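Side-chain contacts in vaginolysin (Gardnerella vaginalis, PDB 5IMY), which probably acts as a secreted pore-forming toxin of the cholesterol-dependent cytolysin family, binding cholesterol in host membranes and lysing the cells: residues A[136-139]-A[140-143]; A[238-241]-A[242-245]. All coordinates share one frame; numbering follows the deposited sequence.

Contact 1: residues A[136-139]-A[140-143]; sequences RPTK and SSVT
Lys-139 and Thr-143, four residues apart, meet along the first turn of helix 139-158, and the lysine chain can be followed outward over the threonine hydroxyl. CB and CG of Lys-139 start close to the backbone N of Ser-140, CG lying anti to the lysine's own N (chi1 176°). A bend at chi2 (55°) then carries the rest of the chain along the turn: Lys-139 CD passes 3.7 Å from Thr-143 OG1, and its CE 3.5 Å from the same oxygen. The two side chains cross at a slant, and NZ continues beyond the hydroxyl to a salt bridge with Asp-86 and a hydrogen bond to the carbonyl oxygen of Val-89. Thr-143 OG1 turns back toward the start of the helix and donates to Lys-139 O at 2.7 Å. Thr-143 N reaches Lys-139 O too, at 2.9 Å, from the opposite face of the carbonyl plane; two bonds thus grip one acceptor, and the one from OG1 holds the side-chain rotation of Thr-143. One residue earlier, Val-142 N bonds to Thr-138 O at 2.8 Å. Thr-138 stands at the N-cap position but caps nothing with its side chain; chi1 of 165° sends its OG1 away from N and puts CG2 between N and the carbonyl carbon, where this methyl packs 3.3 Å from Ser-141 CB. On the buried side Pro-137 CB meets Val-142 CG2 at 3.6 Å, an apolar contact that joins the loop to the first turn. This is the N-terminal end of a helix entered from strand 131-134. Pro-137 and Val-142 rest on Ile-116 and Leu-118 of strand 116-120, Val-142 also touches Pro-91, and the lysine end is held by the loop carrying Asp-86 and Val-89.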
loop_
_atom_site.group_PDB
_atom_site.type_symbol
_atom_site.label_atom_id
_atom_site.label_comp_id
_atom_site.label_asym_id
_atom_site.label_seq_id
_atom_site.Cartn_x
_atom_site.Cartn_y
_atom_site.Cartn_z
ATOM N N ARG A 136 47.536 18.406 36.887
ATOM C CA ARG A 136 47.663 18.820 35.495
ATOM C C ARG A 136 47.285 17.652 34.588
ATOM O O ARG A 136 48.156 16.864 34.199
ATOM C CB ARG A 136 49.090 19.291 35.189
ATOM C CG ARG A 136 49.262 20.164 33.929
ATOM C CD ARG A 136 48.051 20.142 32.990
ATOM N NE ARG A 136 48.249 20.901 31.758
ATOM C CZ ARG A 136 48.351 22.223 31.704
ATOM N NH1 ARG A 136 48.517 22.835 30.543
ATOM N NH2 ARG A 136 48.311 22.939 32.814
ATOM N N PRO A 137 46.013 17.514 34.214
ATOM C CA PRO A 137 45.615 16.388 33.359
ATOM C C PRO A 137 46.022 16.609 31.909
ATOM O O PRO A 137 45.779 17.672 31.332
ATOM C CB PRO A 137 44.091 16.352 33.511
ATOM C CG PRO A 137 43.724 17.762 33.812
ATOM C CD PRO A 137 44.853 18.313 34.640
ATOM N N THR A 138 46.646 15.588 31.325
ATOM C CA THR A 138 46.942 15.534 29.901
ATOM C C THR A 138 46.634 14.118 29.427
ATOM O O THR A 138 46.262 13.247 30.219
ATOM C CB THR A 138 48.397 15.938 29.611
ATOM O OG1 THR A 138 48.751 15.543 28.280
ATOM C CG2 THR A 138 49.358 15.294 30.603
ATOM N N LYS A 139 46.772 13.881 28.121
ATOM C CA LYS A 139 46.448 12.563 27.584
ATOM C C LYS A 139 47.260 11.476 28.279
ATOM O O LYS A 139 46.707 10.471 28.740
ATOM C CB LYS A 139 46.686 12.530 26.073
ATOM C CG LYS A 139 46.471 11.155 25.436
ATOM C CD LYS A 139 45.087 10.591 25.741
ATOM C CE LYS A 139 44.884 9.230 25.093
ATOM N NZ LYS A 139 43.449 8.828 25.061
ATOM N N SER A 140 48.579 11.662 28.366
ATOM C CA SER A 140 49.435 10.641 28.961
ATOM C C SER A 140 49.292 10.595 30.476
ATOM O O SER A 140 49.407 9.521 31.076
ATOM C CB SER A 140 50.892 10.896 28.578
ATOM O OG SER A 140 51.365 12.102 29.153
ATOM N N SER A 141 49.046 11.742 31.111
ATOM C CA SER A 141 48.910 11.772 32.563
ATOM C C SER A 141 47.598 11.138 33.003
ATOM O O SER A 141 47.536 10.486 34.051
ATOM C CB SER A 141 49.004 13.210 33.072
ATOM O OG SER A 141 48.817 13.267 34.474
ATOM N N VAL A 142 46.537 11.328 32.221
ATOM C CA VAL A 142 45.255 10.716 32.547
ATOM C C VAL A 142 45.259 9.236 32.186
ATOM O O VAL A 142 44.736 8.404 32.935
ATOM C CB VAL A 142 44.116 11.479 31.845
ATOM C CG1 VAL A 142 42.801 10.718 31.955
ATOM C CG2 VAL A 142 43.973 12.873 32.450
ATOM N N THR A 143 45.846 8.880 31.042
ATOM C CA THR A 143 45.917 7.474 30.656
ATOM C C THR A 143 46.700 6.673 31.687
ATOM O O THR A 143 46.254 5.609 32.134
ATOM C CB THR A 143 46.552 7.335 29.270
ATOM O OG1 THR A 143 45.718 7.966 28.291
ATOM C CG2 THR A 143 46.737 5.861 28.897
#

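Contact 2: residues A[238-241]-A[242-245]; sequences TPDS and LKNR
Asp-240 and Lys-243 run alongside each other in the same direction on the short helix 240-243, with Asp-240 OD1 4.1 Å from Lys-243 CB. The lysine chain bends at chi2 and again at chi4, and Lys-243 NZ stays 5.0 Å from Asp-240 OD1, a separation that may allow some attraction, with no salt bridge. Leu-242 is turned differently: its CG lies anti to the carbonyl carbon (chi1 -82°), its CD1 packs 3.5 Å from Ser-241 C, and the side chain is buried against Leu-25 and Leu-29 of helix 22-30, Phe-233 and Val-247. Arg-245, just past the helix, keeps a straight chain as far as NE, its CD 3.5 Å from Ser-241 O. Pro-239 O accepts a bifurcated bond characteristic of a single helical turn, from Lys-243 N at 3.0 Å in its carbonyl plane and from Leu-242 N at 2.9 Å well above that plane. The chemistry is thus divided: Leu-242 on Leu-25 and Leu-29, with Pro-239 and Lys-243 against Tyr-28, sets the turn on helix 22-30, whereas the opposite charges of Asp-240 and Lys-243 stand on the exposed side, where solvent probably screens much of their attraction.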
loop_
_atom_site.group_PDB
_atom_site.type_symbol
_atom_site.label_atom_id
_atom_site.label_comp_id
_atom_site.label_asym_id
_atom_site.label_seq_id
_atom_site.Cartn_x
_atom_site.Cartn_y
_atom_site.Cartn_z
ATOM N N THR A 238 42.114 34.787 34.418
ATOM C CA THR A 238 41.442 35.851 33.666
ATOM C C THR A 238 40.592 35.307 32.516
ATOM O O THR A 238 41.075 34.517 31.697
ATOM C CB THR A 238 42.450 36.889 33.135
ATOM O OG1 THR A 238 41.751 37.875 32.367
ATOM C CG2 THR A 238 43.551 36.280 32.258
ATOM N N PRO A 239 39.325 35.723 32.404
ATOM C CA PRO A 239 38.480 35.183 31.327
ATOM C C PRO A 239 38.951 35.569 29.937
ATOM O O PRO A 239 38.667 34.840 28.978
ATOM C CB PRO A 239 37.096 35.769 31.638
ATOM C CG PRO A 239 37.378 37.008 32.406
ATOM C CD PRO A 239 38.605 36.718 33.219
ATOM N N ASP A 240 39.652 36.696 29.790
ATOM C CA ASP A 240 40.172 37.069 28.480
ATOM C C ASP A 240 41.083 35.989 27.915
ATOM O O ASP A 240 41.180 35.837 26.692
ATOM C CB ASP A 240 40.922 38.400 28.568
ATOM C CG ASP A 240 40.017 39.600 28.354
ATOM O OD1 ASP A 240 38.973 39.453 27.682
ATOM O OD2 ASP A 240 40.356 40.695 28.852
ATOM N N SER A 241 41.759 35.232 28.784
ATOM C CA SER A 241 42.604 34.139 28.313
ATOM C C SER A 241 41.818 33.156 27.456
ATOM O O SER A 241 42.377 32.541 26.543
ATOM C CB SER A 241 43.230 33.412 29.503
ATOM O OG SER A 241 44.639 33.339 29.376
ATOM N N LEU A 242 40.526 32.992 27.739
ATOM C CA LEU A 242 39.667 32.101 26.973
ATOM C C LEU A 242 38.993 32.826 25.813
ATOM O O LEU A 242 38.964 32.308 24.691
ATOM C CB LEU A 242 38.619 31.473 27.898
ATOM C CG LEU A 242 39.072 30.258 28.717
ATOM C CD1 LEU A 242 40.512 30.386 29.204
ATOM C CD2 LEU A 242 38.139 30.070 29.896
ATOM N N LYS A 243 38.443 34.017 26.071
ATOM C CA LYS A 243 37.884 34.845 25.007
ATOM C C LYS A 243 38.810 34.865 23.799
ATOM O O LYS A 243 38.396 34.563 22.675
ATOM C CB LYS A 243 37.642 36.262 25.536
ATOM C CG LYS A 243 37.303 37.317 24.486
ATOM C CD LYS A 243 35.857 37.229 24.025
ATOM C CE LYS A 243 35.455 38.471 23.239
ATOM N NZ LYS A 243 35.629 39.730 24.026
ATOM N N ASN A 244 40.071 35.228 24.019
ATOM C CA ASN A 244 41.104 35.017 23.016
ATOM C C ASN A 244 41.468 33.540 23.037
ATOM O O ASN A 244 41.850 33.017 24.087
ATOM C CB ASN A 244 42.334 35.881 23.292
ATOM C CG ASN A 244 41.998 37.169 24.020
ATOM O OD1 ASN A 244 41.570 38.150 23.411
ATOM N ND2 ASN A 244 42.202 37.174 25.332
ATOM N N ARG A 245 41.354 32.886 21.878
ATOM C CA ARG A 245 41.430 31.434 21.693
ATOM C C ARG A 245 40.107 30.927 21.138
ATOM O O ARG A 245 40.014 29.778 20.695
ATOM C CB ARG A 245 41.761 30.664 22.975
ATOM C CG ARG A 245 43.231 30.726 23.367
ATOM C CD ARG A 245 43.505 29.851 24.573
ATOM N NE ARG A 245 44.832 30.100 25.122
ATOM C CZ ARG A 245 45.966 29.752 24.522
ATOM N NH1 ARG A 245 45.942 29.142 23.344
ATOM N NH2 ARG A 245 47.128 30.024 25.099
#

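Overall arrangement
From the N terminus the chain passes through helix 22-30 and strand 116-120 before reaching contact 1, where the loop after strand 131-134 turns into helix 139-158. About a hundred residues later, beyond strand 208-223, contact 2 forms a single helical turn ahead of strand 253-261. Each contact closes only its own short turn; they follow in series and neither nest nor cross. The centres of contacts 1 and 2 lie about 23 Å apart and their nearest atoms about 9 Å apart, without touching, on the same side of the chain's centre. Contact 1 ties a helix start to strand 116-120 and to the loop of Asp-86 and Val-89; contact 2 ties a surface turn to helix 22-30.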